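Local structure of bromodomain factor 2 protein (Trypanosoma cruzi, 6NIM) at residues Ala14-Phe19 with Asp67-Val72; Ser55-Gly60 with Asn74-Met79; Asp106-Arg109 with Ser114-Asp117. The protein probably recognises acetylated lysines, as on histone tails, through its bromodomain. All coordinates share one frame; numbering follows the deposited sequence.

Interaction 1: Ala14-Phe19 with Asp67-Val72; sequences ARCLAF and DSDADV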
loop_
_atom_site.group_PDB
_atom_site.type_symbol
_atom_site.label_atom_id
_atom_site.label_comp_id
_atom_site.label_asym_id
_atom_site.label_seq_id
_atom_site.Cartn_x
_atom_site.Cartn_y
_atom_site.Cartn_z
ATOM N N ALA A 14 -0.156 22.592 -5.880
ATOM C CA ALA A 14 1.182 23.236 -5.803
ATOM C C ALA A 14 2.057 22.394 -4.872
ATOM O O ALA A 14 3.201 22.070 -5.249
ATOM C CB ALA A 14 1.081 24.671 -5.332
ATOM N N ARG A 15 1.537 22.061 -3.694
ATOM C CA ARG A 15 2.348 21.381 -2.642
ATOM C C ARG A 15 2.613 19.935 -3.067
ATOM O O ARG A 15 3.731 19.450 -2.854
ATOM C CB ARG A 15 1.638 21.447 -1.299
ATOM C CG ARG A 15 1.544 22.848 -0.723
ATOM C CD ARG A 15 0.654 22.740 0.487
ATOM N NE ARG A 15 0.212 24.010 0.994
ATOM C CZ ARG A 15 0.946 24.778 1.770
ATOM N NH1 ARG A 15 2.178 24.405 2.063
ATOM N NH2 ARG A 15 0.461 25.910 2.253
ATOM N N CYS A 16 1.647 19.273 -3.696
ATOM C CA CYS A 16 1.886 17.902 -4.212
ATOM C C CYS A 16 2.952 17.925 -5.309
ATOM O O CYS A 16 3.746 16.987 -5.385
ATOM C CB CYS A 16 0.601 17.260 -4.704
ATOM S SG CYS A 16 -0.501 16.807 -3.349
ATOM N N LEU A 17 2.902 18.882 -6.244
ATOM C CA LEU A 17 3.916 18.973 -7.308
ATOM C C LEU A 17 5.281 19.277 -6.686
ATOM O O LEU A 17 6.274 18.699 -7.164
ATOM C CB LEU A 17 3.508 20.029 -8.346
ATOM C CG LEU A 17 2.345 19.566 -9.215
ATOM C CD1 LEU A 17 1.731 20.736 -9.984
ATOM C CD2 LEU A 17 2.797 18.458 -10.171
ATOM N N ALA A 18 5.324 20.137 -5.659
ATOM C CA ALA A 18 6.600 20.499 -4.993
ATOM C C ALA A 18 7.183 19.219 -4.394
ATOM O O ALA A 18 8.409 18.972 -4.493
ATOM C CB ALA A 18 6.371 21.549 -3.935
ATOM N N PHE A 19 6.308 18.418 -3.786
ATOM C CA PHE A 19 6.675 17.126 -3.150
ATOM C C PHE A 19 7.289 16.184 -4.187
ATOM O O PHE A 19 8.397 15.674 -3.978
ATOM C CB PHE A 19 5.414 16.565 -2.490
ATOM C CG PHE A 19 5.437 15.129 -2.043
ATOM C CD1 PHE A 19 6.451 14.641 -1.226
ATOM C CD2 PHE A 19 4.378 14.291 -2.351
ATOM C CE1 PHE A 19 6.412 13.332 -0.767
ATOM C CE2 PHE A 19 4.359 12.977 -1.901
ATOM C CZ PHE A 19 5.356 12.514 -1.070
ATOM N N ASP A 67 -7.635 12.499 -5.996
ATOM C CA ASP A 67 -8.738 13.218 -5.297
ATOM C C ASP A 67 -8.190 14.024 -4.117
ATOM O O ASP A 67 -8.878 14.924 -3.680
ATOM C CB ASP A 67 -9.805 12.246 -4.787
ATOM C CG ASP A 67 -10.605 11.566 -5.885
ATOM O OD1 ASP A 67 -10.804 12.181 -6.949
ATOM O OD2 ASP A 67 -11.019 10.427 -5.663
ATOM N N SER A 68 -7.027 13.663 -3.566
ATOM C CA SER A 68 -6.529 14.237 -2.292
ATOM C C SER A 68 -4.998 14.157 -2.208
ATOM O O SER A 68 -4.385 13.353 -2.926
ATOM C CB SER A 68 -7.160 13.517 -1.130
ATOM O OG SER A 68 -6.609 12.216 -1.018
ATOM N N ASP A 69 -4.428 14.938 -1.303
ATOM C CA ASP A 69 -2.988 14.881 -0.925
ATOM C C ASP A 69 -2.639 13.450 -0.475
ATOM O O ASP A 69 -1.583 12.933 -0.838
ATOM C CB ASP A 69 -2.702 15.905 0.163
ATOM C CG ASP A 69 -2.927 17.331 -0.308
ATOM O OD1 ASP A 69 -3.126 17.530 -1.513
ATOM O OD2 ASP A 69 -2.848 18.238 0.532
ATOM N N ALA A 70 -3.540 12.796 0.251
ATOM C CA ALA A 70 -3.320 11.421 0.766
ATOM C C ALA A 70 -3.076 10.456 -0.396
ATOM O O ALA A 70 -2.141 9.627 -0.277
ATOM C CB ALA A 70 -4.500 10.979 1.609
ATOM N N ASP A 71 -3.885 10.556 -1.453
ATOM C CA ASP A 71 -3.809 9.709 -2.670
ATOM C C ASP A 71 -2.447 9.893 -3.346
ATOM O O ASP A 71 -1.900 8.892 -3.869
ATOM C CB ASP A 71 -4.907 10.041 -3.670
ATOM C CG ASP A 71 -6.305 9.689 -3.178
ATOM O OD1 ASP A 71 -6.417 8.782 -2.334
ATOM O OD2 ASP A 71 -7.263 10.334 -3.658
ATOM N N VAL A 72 -1.921 11.119 -3.350
ATOM C CA VAL A 72 -0.591 11.387 -3.970
ATOM C C VAL A 72 0.494 10.709 -3.125
ATOM O O VAL A 72 1.378 10.037 -3.683
ATOM C CB VAL A 72 -0.353 12.898 -4.132
ATOM C CG1 VAL A 72 1.055 13.175 -4.600
ATOM C CG2 VAL A 72 -1.375 13.474 -5.100
#
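Asp-69 OD1 meets two groups. Cys-16 SG comes to 3.3 Å from Asp-69 OD1, a close sulfur-oxygen contact, and the backbone N of Asp-12 donates a hydrogen bond to the same oxygen. The hydrogen bond from Asp-12 N is the stronger polar partner of this carboxylate. Asp-69 is the first residue of helix 69-86, and the positive end of the helix dipole would probably favour its negative charge.

CB of Cys-16 points toward residues 67-72, and SG makes the nearest approach. SG lies anti to its own carbonyl carbon and beside the backbone N (chi1 -72°). There it meets both Asp-69 OD1 and Val-72. Cys-16 SG touches Val-72 CG2 at 3.9 Å, while Cys-16 CB lies 4.1 Å from Val-72 CG1. SG thus has a carboxylate oxygen and a valine methyl as neighbours.

The contact joins the N-terminal parts of helix 13-26 and helix 69-86. In the left-handed four-helix bundle of bromodomains these are helices Z and B. The joint lies at the end of the bundle away from the ZA and BC loops, which form the acetyl-lysine pocket in this family.

Phe-19, one turn after Cys-16, meets the same valine. Its ring swings anti to the backbone N (chi1 167°), which brings the ring edge to the valine. CD2 of Phe-19 stands 4.2 Å from Val-72 CG1, a methyl close to the ring plane. The phenylalanine and valine side chains pass alongside, running opposite ways. Ile-61 of helix 54-62 also packs on both Cys-16 and Val-72.

Ser-68 is the N-cap of helix 69-86. Its OG accepts from Asp-71 N at 3.2 Å, with an N-H...O angle of 159°.

Interaction 2: Ser55-Gly60 with Asn74-Met79; sequences STIRQG and NAVAQM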
loop_
_atom_site.group_PDB
_atom_site.type_symbol
_atom_site.label_atom_id
_atom_site.label_comp_id
_atom_site.label_asym_id
_atom_site.label_seq_id
_atom_site.Cartn_x
_atom_site.Cartn_y
_atom_site.Cartn_z
ATOM N N SER A 55 6.970 10.750 -12.969
ATOM C CA SER A 55 6.436 11.454 -14.172
ATOM C C SER A 55 4.936 11.197 -14.249
ATOM O O SER A 55 4.149 12.153 -14.430
ATOM C CB SER A 55 7.138 11.054 -15.453
ATOM O OG SER A 55 8.427 11.621 -15.495
ATOM N N THR A 56 4.523 9.958 -14.037
ATOM C CA THR A 56 3.105 9.534 -14.080
ATOM C C THR A 56 2.361 10.235 -12.935
ATOM O O THR A 56 1.200 10.707 -13.136
ATOM C CB THR A 56 2.958 8.003 -14.001
ATOM O OG1 THR A 56 3.610 7.422 -15.138
ATOM C CG2 THR A 56 1.505 7.576 -13.956
ATOM N N ILE A 57 2.948 10.267 -11.728
ATOM C CA ILE A 57 2.270 10.921 -10.582
ATOM C C ILE A 57 2.135 12.438 -10.863
ATOM O O ILE A 57 1.075 13.001 -10.569
ATOM C CB ILE A 57 3.027 10.628 -9.276
ATOM C CG1 ILE A 57 2.937 9.139 -8.900
ATOM C CG2 ILE A 57 2.503 11.543 -8.178
ATOM C CD1 ILE A 57 3.927 8.718 -7.830
ATOM N N ARG A 58 3.175 13.091 -11.381
ATOM C CA ARG A 58 3.116 14.531 -11.736
ATOM C C ARG A 58 1.930 14.753 -12.683
ATOM O O ARG A 58 1.116 15.669 -12.439
ATOM C CB ARG A 58 4.411 15.015 -12.371
ATOM C CG ARG A 58 4.299 16.439 -12.908
ATOM C CD ARG A 58 5.640 17.044 -13.199
ATOM N NE ARG A 58 5.493 18.355 -13.828
ATOM C CZ ARG A 58 6.490 19.203 -14.068
ATOM N NH1 ARG A 58 7.730 18.899 -13.717
ATOM N NH2 ARG A 58 6.247 20.372 -14.643
ATOM N N GLN A 59 1.792 13.902 -13.698
ATOM C CA GLN A 59 0.676 14.056 -14.682
ATOM C C GLN A 59 -0.673 13.868 -13.989
ATOM O O GLN A 59 -1.615 14.605 -14.337
ATOM C CB GLN A 59 0.867 13.105 -15.861
ATOM C CG GLN A 59 2.070 13.522 -16.686
ATOM C CD GLN A 59 2.304 12.660 -17.897
ATOM O OE1 GLN A 59 2.290 11.432 -17.828
ATOM N NE2 GLN A 59 2.545 13.319 -19.018
ATOM N N GLY A 60 -0.770 12.938 -13.043
ATOM C CA GLY A 60 -2.017 12.637 -12.318
ATOM C C GLY A 60 -2.433 13.795 -11.413
ATOM O O GLY A 60 -3.652 14.063 -11.241
ATOM N N ASN A 74 0.140 8.098 -1.204
ATOM C CA ASN A 74 -0.061 6.636 -1.377
ATOM C C ASN A 74 0.532 6.197 -2.724
ATOM O O ASN A 74 1.076 5.096 -2.785
ATOM C CB ASN A 74 -1.540 6.296 -1.159
ATOM C CG ASN A 74 -1.925 6.457 0.302
ATOM O OD1 ASN A 74 -1.066 6.520 1.196
ATOM N ND2 ASN A 74 -3.213 6.531 0.578
ATOM N N ALA A 75 0.448 7.019 -3.774
ATOM C CA ALA A 75 1.026 6.731 -5.106
ATOM C C ALA A 75 2.550 6.707 -4.990
ATOM O O ALA A 75 3.195 5.785 -5.499
ATOM C CB ALA A 75 0.567 7.742 -6.130
ATOM N N VAL A 76 3.110 7.663 -4.266
ATOM C CA VAL A 76 4.574 7.674 -4.024
ATOM C C VAL A 76 4.953 6.432 -3.206
ATOM O O VAL A 76 5.958 5.746 -3.532
ATOM C CB VAL A 76 4.973 8.972 -3.304
ATOM C CG1 VAL A 76 6.379 8.888 -2.743
ATOM C CG2 VAL A 76 4.822 10.166 -4.223
ATOM N N ALA A 77 4.174 6.105 -2.178
ATOM C CA ALA A 77 4.447 4.893 -1.359
ATOM C C ALA A 77 4.441 3.655 -2.269
ATOM O O ALA A 77 5.347 2.768 -2.177
ATOM C CB ALA A 77 3.429 4.813 -0.252
ATOM N N GLN A 78 3.487 3.562 -3.205
ATOM C CA GLN A 78 3.375 2.353 -4.062
ATOM C C GLN A 78 4.601 2.270 -4.965
ATOM O O GLN A 78 5.140 1.172 -5.172
ATOM C CB GLN A 78 2.088 2.352 -4.901
ATOM C CG GLN A 78 2.006 1.128 -5.802
ATOM C CD GLN A 78 1.751 -0.087 -4.965
ATOM O OE1 GLN A 78 0.727 -0.132 -4.290
ATOM N NE2 GLN A 78 2.672 -1.053 -4.992
ATOM N N MET A 79 5.039 3.408 -5.488
ATOM C CA MET A 79 6.268 3.520 -6.309
ATOM C C MET A 79 7.458 2.968 -5.523
ATOM O O MET A 79 8.267 2.200 -6.078
ATOM C CB MET A 79 6.519 4.985 -6.666
ATOM C CG MET A 79 7.750 5.191 -7.514
ATOM S SD MET A 79 8.038 6.969 -7.682
ATOM C CE MET A 79 8.671 7.394 -6.067
#
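The flat group that Ile-57 meets is the peptide unit joining Ala-75 to Val-76. Ile-57 CD1 sits over one face of this peptide. It lies 3.7 Å from Ala-75 C and 3.8 Å from Val-76 N. The methyl therefore presses on the backbone of the facing helix as well as on its side chains. The same peptide is tied into its helix, since Ala-75 O accepts from Met-79 N at 3.0 Å.

The two segments belong to helices 54-62 and 69-86, helices A and B of the bromodomain four-helix bundle. They run nearly antiparallel, with 167° between the axes of the two segments. The axes come within 10.6 Å of each other. The gap is bridged from one side by a single long residue, Ile-57. Ala-75 has only its CB beside the isoleucine, and CD1 reaches the opposite backbone.

Ile-57 reaches across with its longer branch. CG1 lies anti to the carbonyl carbon, and chi2 of 166° extends CD1 away from the main chain. Ala-75 CB packs alongside this arm, 3.9 Å from Ile-57 CG1 and equally near CD1. The shorter branch, CG2, packs on Val-72 of the same facing helix. Val-52 and Tyr-66, from the loops on either side of helix 54-62 in sequence, also touch Ile-57.

Val-76 offers only one of its methyls to the isoleucine. Its side chain also packs on Phe-19 and Leu-23 of helix 13-26 and on Tyr-104 of helix 92-110. This places Val-76 at a meeting point of all four long helices of the bundle.

Val-76 CG2 stands 4.0 Å from Ile-57 CD1, and Met-79 SD approaches the same methyl more loosely at 4.5 Å.

Interaction 3: Asp106-Arg109 with Ser114-Asp117; sequences DVAR and SVDD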
loop_
_atom_site.group_PDB
_atom_site.type_symbol
_atom_site.label_atom_id
_atom_site.label_comp_id
_atom_site.label_asym_id
_atom_site.label_seq_id
_atom_site.Cartn_x
_atom_site.Cartn_y
_atom_site.Cartn_z
ATOM N N ASP A 106 8.799 12.677 5.414
ATOM C CA ASP A 106 9.584 13.841 5.891
ATOM C C ASP A 106 9.605 14.929 4.792
ATOM O O ASP A 106 9.398 16.127 5.100
ATOM C CB ASP A 106 10.998 13.397 6.258
ATOM C CG ASP A 106 11.726 14.446 7.072
ATOM O OD1 ASP A 106 11.222 14.762 8.179
ATOM O OD2 ASP A 106 12.733 15.010 6.556
ATOM N N VAL A 107 9.826 14.512 3.555
ATOM C CA VAL A 107 9.791 15.405 2.355
ATOM C C VAL A 107 8.392 15.996 2.201
ATOM O O VAL A 107 8.300 17.222 2.012
ATOM C CB VAL A 107 10.258 14.697 1.068
ATOM C CG1 VAL A 107 10.181 15.617 -0.159
ATOM C CG2 VAL A 107 11.695 14.218 1.262
ATOM N N ALA A 108 7.332 15.177 2.275
ATOM C CA ALA A 108 5.940 15.678 2.195
ATOM C C ALA A 108 5.754 16.792 3.214
ATOM O O ALA A 108 5.260 17.890 2.855
ATOM C CB ALA A 108 4.964 14.571 2.432
ATOM N N ARG A 109 6.176 16.570 4.467
ATOM C CA ARG A 109 6.078 17.616 5.525
ATOM C C ARG A 109 6.899 18.867 5.165
ATOM O O ARG A 109 6.406 19.995 5.424
ATOM C CB ARG A 109 6.551 17.071 6.872
ATOM C CG ARG A 109 5.602 16.058 7.503
ATOM C CD ARG A 109 6.275 15.508 8.764
ATOM N NE ARG A 109 5.454 14.523 9.479
ATOM C CZ ARG A 109 4.388 14.824 10.224
ATOM N NH1 ARG A 109 4.006 16.086 10.367
ATOM N NH2 ARG A 109 3.699 13.866 10.827
ATOM N N SER A 114 0.137 17.587 4.904
ATOM C CA SER A 114 -0.196 16.832 6.139
ATOM C C SER A 114 0.079 15.356 5.858
ATOM O O SER A 114 -0.182 14.940 4.732
ATOM C CB SER A 114 -1.623 17.055 6.522
ATOM O OG SER A 114 -1.737 18.370 7.026
ATOM N N VAL A 115 0.507 14.602 6.863
ATOM C CA VAL A 115 0.745 13.139 6.693
ATOM C C VAL A 115 -0.039 12.389 7.779
ATOM O O VAL A 115 -0.289 12.956 8.874
ATOM C CB VAL A 115 2.241 12.794 6.691
ATOM C CG1 VAL A 115 3.007 13.579 5.633
ATOM C CG2 VAL A 115 2.871 12.965 8.050
ATOM N N ASP A 116 -0.391 11.152 7.480
ATOM C CA ASP A 116 -1.032 10.229 8.460
ATOM C C ASP A 116 0.021 9.175 8.816
ATOM O O ASP A 116 0.128 8.167 8.117
ATOM C CB ASP A 116 -2.326 9.696 7.843
ATOM C CG ASP A 116 -3.143 8.846 8.788
ATOM O OD1 ASP A 116 -2.566 8.331 9.785
ATOM O OD2 ASP A 116 -4.334 8.735 8.525
ATOM N N ASP A 117 0.830 9.437 9.832
ATOM C CA ASP A 117 1.977 8.562 10.179
ATOM C C ASP A 117 1.500 7.130 10.464
ATOM O O ASP A 117 2.164 6.190 9.998
ATOM C CB ASP A 117 2.764 9.115 11.364
ATOM C CG ASP A 117 3.719 10.196 10.911
ATOM O OD1 ASP A 117 4.443 9.949 9.930
ATOM O OD2 ASP A 117 3.649 11.282 11.473
HETATM O O HOH W 1 6.274 11.930 9.309
#
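Ala-108 makes the first contact. Its CB lies 3.9 Å from Val-115 CG1, and its other neighbours include Phe-19 of helix 13-26. Val-115 also packs on Leu-105 of helix 92-110.

Arg-109 follows and gives the larger share of this segment's contact. Its chain is extended from CG to NE, and a chi4 of -75° then turns the guanidinium so that one face looks onto Val-115. CG2 of Val-115 lies over that face. The separation there is implausibly short, so the local model is doubtful in its details. The arginine arm runs roughly perpendicular to the valine side chain.

Helix 92-110 is helix C, the last of the bromodomain bundle. Residues 114-117 are part of the C-terminal tail, which folds back along the end of that helix. Ser-114 O accepts from Gln-73 NE2, so the tail is also held to helix 69-86.

The guanidinium edge faces Asp-117. NH2 of Arg-109 donates to Asp-117 OD2 at 2.7 Å in a bent salt bridge, with an N-H...O angle of 140°. NH2 comes from the syn side, tilted out of the carboxylate plane, while OD2 lies close to the guanidinium plane. The two planes are 26° apart. A water adds a second link: it accepts from Arg-109 NE at 2.7 Å and donates to Asp-117 OD1 at 2.8 Å.

From the N terminus, helix 13-26 comes first, and interaction 1 brings its start to residues 67-72, closing a loop of 47 residues. Residues 55-60 lie inside that loop, yet they pair with 74-79 beyond it. Interactions 1 and 2 therefore cross, and both use helix 69-86. They touch through Phe-19 CE2 and Val-76 CG2, 3.7 Å apart. Interaction 3 follows in series and closes only a short turn after helix 92-110. It meets interaction 1 where Phe-19 packs on Val-107 and Ala-108, but does not touch interaction 2. Interactions 1 and 2 join helices 13-26, 54-62 and 69-86, and interaction 3 folds the tail onto helix 92-110.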